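Local coordinates for TraM protein (Plasmid R64, PDB 3WZ3) that is of unknown molecular function but probably forms part of the inner-membrane complex of a type IVB secretion system, represented here by its periplasmic fragment, at residues P38-S41 with G47-N50; G81-S84 with W88-T91. All coordinates share one frame; numbering follows the deposited sequence.

Overall arrangement
Both contacts lie in the periplasmic fragment, whose helices pack on a four-stranded antiparallel sheet. This is consistent with its place in the NTF2 clan. Contact 1 is buried, with its centre about 7 Å from the chain centre. Contact 2 is at the surface, about 19 Å from the chain centre. Their centres are about 18 Å apart and their nearest atoms about 9 Å, so they do not touch. Helix 7-22 runs by both: Tyr-48 OH is hydrogen-bonded to the backbone O of Ala-21, and Trp-90, in segment 88-91 but outside the pairing of contact 2, packs on it. The sheet is a second link, because Phe-40 rests on strand 130-139, two strands across from 88-101.

Contact 1 (P38-S41 with G47-N50); sequences PRFS and GYVN
Phe-40 and Tyr-48 alone carry this contact between the loop 38-41 and the helical segment 47-50. The loop follows helix 29-35 and leads into helix 42-54, so the chain here folds back on the helix it is about to enter. The two rings are nearly parallel, with planes 12° apart. They are slid so far past each other that they barely overlap, and the centroids are 5.7 Å apart. The long axes of the two side chains cross at about a right angle. The closest touch is therefore not ring on ring. The far rim of Phe-40 reaches the base of Tyr-48, with Phe-40 CE2 and CZ each 4.1 Å from Tyr-48 CB. In Tyr-48, CG stands anti to the backbone N (chi1 173°), which carries the phenol away from the helix backbone. Its ring meets Phe-22 edge-to-face and also touches Leu-24 and Leu-36. Both touching residues are buried, yet no hydrogen bond joins the two segments. The one polar side-chain atom of the pair, Tyr-48 OH, is satisfied by a hydrogen bond to the backbone O of Ala-21. The small apolar touch has no directional bond, so the orientation of each ring probably rests on its other neighbours: Ile-132 and Met-135 of strand 130-139 for Phe-40, and Ala-21 and Phe-22 for Tyr-48.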
loop_
_atom_site.group_PDB
_atom_site.type_symbol
_atom_site.label_atom_id
_atom_site.label_comp_id
_atom_site.label_asym_id
_atom_site.label_seq_id
_atom_site.Cartn_x
_atom_site.Cartn_y
_atom_site.Cartn_z
ATOM N N PRO A 38 -10.385 3.580 2.407
ATOM C CA PRO A 38 -11.167 2.415 2.857
ATOM C C PRO A 38 -10.349 1.131 2.973
ATOM O O PRO A 38 -10.783 0.174 3.653
ATOM C CB PRO A 38 -12.218 2.245 1.757
ATOM C CG PRO A 38 -12.382 3.636 1.189
ATOM C CD PRO A 38 -10.991 4.231 1.228
ATOM N N ARG A 39 -9.185 1.080 2.336
ATOM C CA ARG A 39 -8.364 -0.140 2.369
ATOM C C ARG A 39 -7.510 -0.213 3.630
ATOM O O ARG A 39 -6.830 -1.218 3.858
ATOM C CB ARG A 39 -7.452 -0.223 1.139
ATOM C CG ARG A 39 -8.201 -0.264 -0.177
ATOM C CD ARG A 39 -8.930 -1.579 -0.312
ATOM N NE ARG A 39 -9.670 -1.718 -1.565
ATOM C CZ ARG A 39 -10.985 -1.902 -1.637
ATOM N NH1 ARG A 39 -11.570 -2.018 -2.826
ATOM N NH2 ARG A 39 -11.717 -1.971 -0.524
ATOM N N PHE A 40 -7.544 0.827 4.462
ATOM C CA PHE A 40 -6.628 0.942 5.612
ATOM C C PHE A 40 -7.375 1.268 6.895
ATOM O O PHE A 40 -8.407 1.944 6.837
ATOM C CB PHE A 40 -5.649 2.112 5.394
ATOM C CG PHE A 40 -4.606 1.890 4.327
ATOM C CD1 PHE A 40 -4.875 2.135 2.989
ATOM C CD2 PHE A 40 -3.330 1.463 4.689
ATOM C CE1 PHE A 40 -3.885 1.955 2.041
ATOM C CE2 PHE A 40 -2.340 1.287 3.747
ATOM C CZ PHE A 40 -2.612 1.518 2.429
ATOM N N SER A 41 -6.863 0.830 8.049
ATOM C CA SER A 41 -7.223 1.509 9.286
ATOM C C SER A 41 -6.448 2.830 9.307
ATOM O O SER A 41 -5.494 3.016 8.550
ATOM C CB SER A 41 -6.814 0.682 10.506
ATOM O OG SER A 41 -5.395 0.644 10.630
ATOM N N GLY A 47 1.224 4.519 7.971
ATOM C CA GLY A 47 2.386 3.861 7.396
ATOM C C GLY A 47 2.548 4.155 5.914
ATOM O O GLY A 47 3.676 4.269 5.423
ATOM N N TYR A 48 1.437 4.273 5.200
ATOM C CA TYR A 48 1.473 4.699 3.797
ATOM C C TYR A 48 1.999 6.141 3.691
ATOM O O TYR A 48 2.863 6.430 2.876
ATOM C CB TYR A 48 0.059 4.570 3.216
ATOM C CG TYR A 48 -0.180 5.108 1.825
ATOM C CD1 TYR A 48 0.713 4.860 0.795
ATOM C CD2 TYR A 48 -1.357 5.775 1.526
ATOM C CE1 TYR A 48 0.471 5.318 -0.485
ATOM C CE2 TYR A 48 -1.615 6.242 0.230
ATOM C CZ TYR A 48 -0.684 6.006 -0.760
ATOM O OH TYR A 48 -0.921 6.453 -2.044
ATOM N N VAL A 49 1.491 7.045 4.527
ATOM C CA VAL A 49 1.942 8.429 4.501
ATOM C C VAL A 49 3.441 8.492 4.805
ATOM O O VAL A 49 4.177 9.231 4.143
ATOM C CB VAL A 49 1.126 9.290 5.495
ATOM C CG1 VAL A 49 1.758 10.693 5.645
ATOM C CG2 VAL A 49 -0.333 9.390 5.054
ATOM N N ASN A 50 3.905 7.717 5.786
ATOM C CA ASN A 50 5.337 7.626 6.078
ATOM C C ASN A 50 6.152 7.157 4.877
ATOM O O ASN A 50 7.232 7.714 4.617
ATOM C CB ASN A 50 5.596 6.711 7.278
ATOM C CG ASN A 50 7.044 6.773 7.757
ATOM O OD1 ASN A 50 7.525 7.830 8.152
ATOM N ND2 ASN A 50 7.730 5.640 7.725
#

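Contact 2 (G81-S84 with W88-T91)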
loop_
_atom_site.group_PDB
_atom_site.type_symbol
_atom_site.label_atom_id
_atom_site.label_comp_id
_atom_site.label_asym_id
_atom_site.label_seq_id
_atom_site.Cartn_x
_atom_site.Cartn_y
_atom_site.Cartn_z
ATOM N N GLY A 81 -2.716 -15.225 12.278
ATOM C CA GLY A 81 -3.117 -15.538 13.639
ATOM C C GLY A 81 -4.222 -14.624 14.079
ATOM O O GLY A 81 -4.865 -13.964 13.243
ATOM N N GLN A 82 -4.470 -14.577 15.382
ATOM C CA GLN A 82 -5.483 -13.677 15.892
ATOM C C GLN A 82 -4.900 -12.863 17.007
ATOM O O GLN A 82 -4.023 -13.331 17.741
ATOM C CB GLN A 82 -6.747 -14.428 16.345
ATOM C CG GLN A 82 -6.506 -15.451 17.436
ATOM C CD GLN A 82 -7.761 -16.237 17.788
ATOM O OE1 GLN A 82 -8.865 -15.771 17.567
ATOM N NE2 GLN A 82 -7.582 -17.433 18.335
HETATM N N MSE A 83 -5.368 -11.632 17.112
HETATM C CA MSE A 83 -4.982 -10.755 18.207
HETATM C C MSE A 83 -5.782 -11.126 19.441
HETATM O O MSE A 83 -6.648 -12.012 19.384
HETATM C CB MSE A 83 -5.228 -9.296 17.821
HETATM C CG MSE A 83 -4.282 -8.782 16.751
HETATM SE SE MSE A 83 -4.926 -7.178 15.832
HETATM C CE MSE A 83 -6.017 -8.043 14.474
ATOM N N SER A 84 -5.502 -10.469 20.563
ATOM C CA SER A 84 -6.189 -10.780 21.820
ATOM C C SER A 84 -7.706 -10.690 21.677
ATOM O O SER A 84 -8.460 -11.331 22.415
ATOM C CB SER A 84 -5.706 -9.850 22.931
ATOM N N TRP A 88 -8.899 -11.940 13.300
ATOM C CA TRP A 88 -7.909 -12.638 12.487
ATOM C C TRP A 88 -7.101 -11.628 11.688
ATOM O O TRP A 88 -7.630 -10.620 11.236
ATOM C CB TRP A 88 -8.558 -13.657 11.530
ATOM C CG TRP A 88 -7.577 -14.691 11.092
ATOM C CD1 TRP A 88 -6.917 -14.758 9.894
ATOM C CD2 TRP A 88 -7.101 -15.791 11.875
ATOM N NE1 TRP A 88 -6.077 -15.848 9.884
ATOM C CE2 TRP A 88 -6.169 -16.494 11.089
ATOM C CE3 TRP A 88 -7.387 -16.256 13.160
ATOM C CZ2 TRP A 88 -5.500 -17.632 11.560
ATOM C CZ3 TRP A 88 -6.711 -17.372 13.630
ATOM C CH2 TRP A 88 -5.793 -18.050 12.832
ATOM N N PHE A 89 -5.818 -11.904 11.530
ATOM C CA PHE A 89 -4.933 -11.066 10.718
ATOM C C PHE A 89 -3.981 -11.944 9.920
ATOM O O PHE A 89 -3.731 -13.120 10.256
ATOM C CB PHE A 89 -4.123 -10.097 11.586
ATOM C CG PHE A 89 -3.016 -10.770 12.358
ATOM C CD1 PHE A 89 -1.762 -10.928 11.792
ATOM C CD2 PHE A 89 -3.250 -11.267 13.644
ATOM C CE1 PHE A 89 -0.737 -11.581 12.493
ATOM C CE2 PHE A 89 -2.226 -11.903 14.353
ATOM C CZ PHE A 89 -0.981 -12.061 13.773
ATOM N N TRP A 90 -3.448 -11.350 8.857
ATOM C CA TRP A 90 -2.424 -11.967 8.031
ATOM C C TRP A 90 -1.331 -10.924 7.814
ATOM O O TRP A 90 -1.632 -9.744 7.581
ATOM C CB TRP A 90 -2.940 -12.328 6.645
ATOM C CG TRP A 90 -4.160 -13.178 6.548
ATOM C CD1 TRP A 90 -4.202 -14.539 6.318
ATOM C CD2 TRP A 90 -5.528 -12.740 6.578
ATOM N NE1 TRP A 90 -5.517 -14.960 6.221
ATOM C CE2 TRP A 90 -6.337 -13.871 6.384
ATOM C CE3 TRP A 90 -6.146 -11.498 6.764
ATOM C CZ2 TRP A 90 -7.718 -13.799 6.350
ATOM C CZ3 TRP A 90 -7.527 -11.436 6.737
ATOM C CH2 TRP A 90 -8.295 -12.581 6.531
ATOM N N THR A 91 -0.071 -11.339 7.880
ATOM C CA THR A 91 1.054 -10.465 7.539
ATOM C C THR A 91 1.734 -10.992 6.282
ATOM O O THR A 91 2.167 -12.150 6.236
ATOM C CB THR A 91 2.052 -10.402 8.697
ATOM O OG1 THR A 91 1.417 -9.843 9.856
ATOM C CG2 THR A 91 3.288 -9.563 8.319
#
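A beta hairpin closes here, where the end of strand 67-82 pairs with the start of strand 88-101. Gly-81 and Phe-89 form an antiparallel hydrogen-bonded pair. Gly-81 N donates to Phe-89 O at 3.1 Å, and Phe-89 N donates to Gly-81 O at 2.8 Å. The second bond is fairly straight, with 164° at the hydrogen. Gln-82 and Trp-88 follow as a non-hydrogen-bonded pair, their CA atoms 4.3 Å apart. Gly-81 lies between two rings on opposite faces of the sheet. On the Trp-88 side, Gly-81 CA makes a CH-pi contact 3.8 Å from the centroid of the six-membered ring. Gly-81 O also sits over that indole, 3.2 Å from Trp-88 CD2. On the other side, Phe-89 folds back with CG between its backbone N and carbonyl carbon (chi1 74°). This brings its CE2 to 3.4 Å from Gly-81 C. Gln-82 CB packs against Trp-88 CE3 at 3.7 Å. Trp-88 NE1 donates a hydrogen bond to Gln-80 OE1. Strand 110-120 flanks the hairpin through backbone bonds of Trp-88 with Arg-120 and Trp-90 with Ile-118. The Phe-89 side chain touches Thr-117 of that strand, while Trp-90 reaches Gln-7 and Ala-10 of helix 7-22.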